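Local coordinates for protein toll (Drosophila melanogaster, PDB 4LXR) that serves as the cell-surface receptor for activated spaetzle, switching on Toll signalling in embryonic dorsal-ventral patterning and antifungal immunity, at residues H212-A217 with D236-L241. Sequence-based numbering, arbitrary orientation.
Sequences HDFEGA and DVFAHL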
loop_
_atom_site.group_PDB
_atom_site.type_symbol
_atom_site.label_atom_id
_atom_site.label_comp_id
_atom_site.label_asym_id
_atom_site.label_seq_id
_atom_site.Cartn_x
_atom_site.Cartn_y
_atom_site.Cartn_z
ATOM N N HIS A 212 -17.692 -36.260 29.565
ATOM C CA HIS A 212 -16.888 -36.875 30.613
ATOM C C HIS A 212 -15.396 -36.566 30.503
ATOM O O HIS A 212 -14.668 -36.646 31.499
ATOM C CB HIS A 212 -17.109 -38.396 30.632
ATOM C CG HIS A 212 -16.450 -39.092 31.787
ATOM N ND1 HIS A 212 -16.859 -38.922 33.093
ATOM C CD2 HIS A 212 -15.409 -39.958 31.831
ATOM C CE1 HIS A 212 -16.101 -39.656 33.889
ATOM N NE2 HIS A 212 -15.214 -40.295 33.148
ATOM N N ASP A 213 -14.937 -36.218 29.301
ATOM C CA ASP A 213 -13.527 -35.920 29.080
ATOM C C ASP A 213 -13.068 -34.726 29.929
ATOM O O ASP A 213 -11.894 -34.633 30.316
ATOM C CB ASP A 213 -13.233 -35.669 27.585
ATOM C CG ASP A 213 -13.155 -36.959 26.761
ATOM O OD1 ASP A 213 -12.948 -38.041 27.347
ATOM O OD2 ASP A 213 -13.278 -36.890 25.514
ATOM N N PHE A 214 -13.990 -33.822 30.238
ATOM C CA PHE A 214 -13.622 -32.619 30.979
ATOM C C PHE A 214 -14.168 -32.613 32.404
ATOM O O PHE A 214 -14.271 -31.565 33.036
ATOM C CB PHE A 214 -14.067 -31.362 30.225
ATOM C CG PHE A 214 -13.557 -31.302 28.816
ATOM C CD1 PHE A 214 -12.234 -31.002 28.563
ATOM C CD2 PHE A 214 -14.396 -31.569 27.752
ATOM C CE1 PHE A 214 -11.760 -30.960 27.265
ATOM C CE2 PHE A 214 -13.927 -31.516 26.450
ATOM C CZ PHE A 214 -12.613 -31.224 26.209
ATOM N N GLU A 215 -14.502 -33.790 32.916
ATOM C CA GLU A 215 -14.956 -33.898 34.304
ATOM C C GLU A 215 -13.908 -33.369 35.291
ATOM O O GLU A 215 -12.749 -33.793 35.291
ATOM C CB GLU A 215 -15.317 -35.344 34.634
ATOM C CG GLU A 215 -15.448 -35.626 36.095
ATOM C CD GLU A 215 -15.632 -37.102 36.358
ATOM O OE1 GLU A 215 -14.653 -37.756 36.780
ATOM O OE2 GLU A 215 -16.753 -37.608 36.127
ATOM N N GLY A 216 -14.321 -32.434 36.133
ATOM C CA GLY A 216 -13.401 -31.844 37.087
ATOM C C GLY A 216 -12.665 -30.610 36.578
ATOM O O GLY A 216 -11.895 -30.005 37.311
ATOM N N ALA A 217 -12.908 -30.215 35.333
ATOM C CA ALA A 217 -12.140 -29.113 34.733
ATOM C C ALA A 217 -12.751 -27.723 34.948
ATOM O O ALA A 217 -12.743 -26.900 34.046
ATOM C CB ALA A 217 -11.917 -29.375 33.248
ATOM N N ASP A 236 -23.436 -31.634 24.637
ATOM C CA ASP A 236 -23.015 -31.432 26.014
ATOM C C ASP A 236 -21.511 -31.639 26.236
ATOM O O ASP A 236 -21.081 -31.807 27.376
ATOM C CB ASP A 236 -23.834 -32.341 26.965
ATOM C CG ASP A 236 -23.681 -33.830 26.651
ATOM O OD1 ASP A 236 -22.844 -34.199 25.800
ATOM O OD2 ASP A 236 -24.396 -34.644 27.273
ATOM N N VAL A 237 -20.717 -31.619 25.161
ATOM C CA VAL A 237 -19.279 -31.876 25.271
ATOM C C VAL A 237 -18.561 -30.948 26.252
ATOM O O VAL A 237 -17.571 -31.345 26.876
ATOM C CB VAL A 237 -18.548 -31.807 23.898
ATOM C CG1 VAL A 237 -18.618 -30.397 23.289
ATOM C CG2 VAL A 237 -17.077 -32.255 24.051
ATOM N N PHE A 238 -19.060 -29.720 26.390
ATOM C CA PHE A 238 -18.397 -28.707 27.213
ATOM C C PHE A 238 -19.139 -28.468 28.538
ATOM O O PHE A 238 -18.851 -27.508 29.251
ATOM C CB PHE A 238 -18.301 -27.372 26.441
ATOM C CG PHE A 238 -17.535 -27.455 25.133
ATOM C CD1 PHE A 238 -16.271 -28.017 25.079
ATOM C CD2 PHE A 238 -18.084 -26.945 23.963
ATOM C CE1 PHE A 238 -15.558 -28.068 23.873
ATOM C CE2 PHE A 238 -17.392 -27.006 22.748
ATOM C CZ PHE A 238 -16.131 -27.574 22.704
ATOM N N ALA A 239 -20.096 -29.333 28.864
ATOM C CA ALA A 239 -20.929 -29.140 30.054
ATOM C C ALA A 239 -20.158 -28.896 31.347
ATOM O O ALA A 239 -20.612 -28.146 32.206
ATOM C CB ALA A 239 -21.885 -30.298 30.233
ATOM N N HIS A 240 -19.006 -29.535 31.499
ATOM C CA HIS A 240 -18.258 -29.404 32.748
ATOM C C HIS A 240 -17.340 -28.178 32.780
ATOM O O HIS A 240 -16.851 -27.798 33.838
ATOM C CB HIS A 240 -17.448 -30.674 33.017
ATOM C CG HIS A 240 -18.287 -31.838 33.434
ATOM N ND1 HIS A 240 -18.035 -33.126 33.016
ATOM C CD2 HIS A 240 -19.370 -31.908 34.241
ATOM C CE1 HIS A 240 -18.931 -33.941 33.546
ATOM N NE2 HIS A 240 -19.753 -33.226 34.292
ATOM N N LEU A 241 -17.105 -27.573 31.620
ATOM C CA LEU A 241 -16.248 -26.392 31.526
ATOM C C LEU A 241 -17.044 -25.142 31.865
ATOM O O LEU A 241 -17.185 -24.259 31.029
ATOM C CB LEU A 241 -15.663 -26.270 30.115
ATOM C CG LEU A 241 -14.749 -27.417 29.684
ATOM C CD1 LEU A 241 -14.398 -27.353 28.197
ATOM C CD2 LEU A 241 -13.479 -27.426 30.522
#
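Phe-214 reaches across from one leucine-rich repeat to the next, its ring set against Leu-241 and Val-237. Leu-241 CD1 lies over one ring face, 4.2 Å from the centroid of Phe-214 and 14° off the normal, which meets the criterion for a CH-pi contact. The ring edge is engaged differently: Phe-214 CD2 is 3.3 Å from Val-237 O, near the ring plane, and Phe-214 CE2 is 4.0 Å from Val-237 CG2. Leu-241 CD2 packs on Ala-217 CB at 3.7 Å while still touching Phe-214 CB. Asp-213 CB, from within 212-217, lies on the opposite face of the phenyl ring, displaced toward the rim. With CG anti to its carbonyl carbon (chi1 -73°), the imidazole of His-240 is laid alongside the Phe-214 to Glu-215 backbone, where His-240 ND1 comes within 3.4 Å of Glu-215 CA. ND1 is hydrogen-bonded to Lys-211 O, just before 212-217, which should restrain the rotation of the ring. A leucine in place of His-240 would probably leave Lys-211 O without this donor and the neighbouring turn less firmly tied to the next repeat. Further out, a type II turn from Phe-214 to Ala-217 is closed by Ala-217 N to Phe-214 O at 3.0 Å, and Asn-265 ND2 binds both Phe-238 O and Leu-241 O, linking 236-241 onward. Ile-223 of strand 222-224 touches both Phe-214 and Leu-241, placing them in the hydrophobic core of the solenoid. The contact between the loops that end LRR 3 and LRR 4 in Toll's extracellular solenoid therefore combines a CH-pi and apolar core with a polar histidine tie at its partly exposed margin.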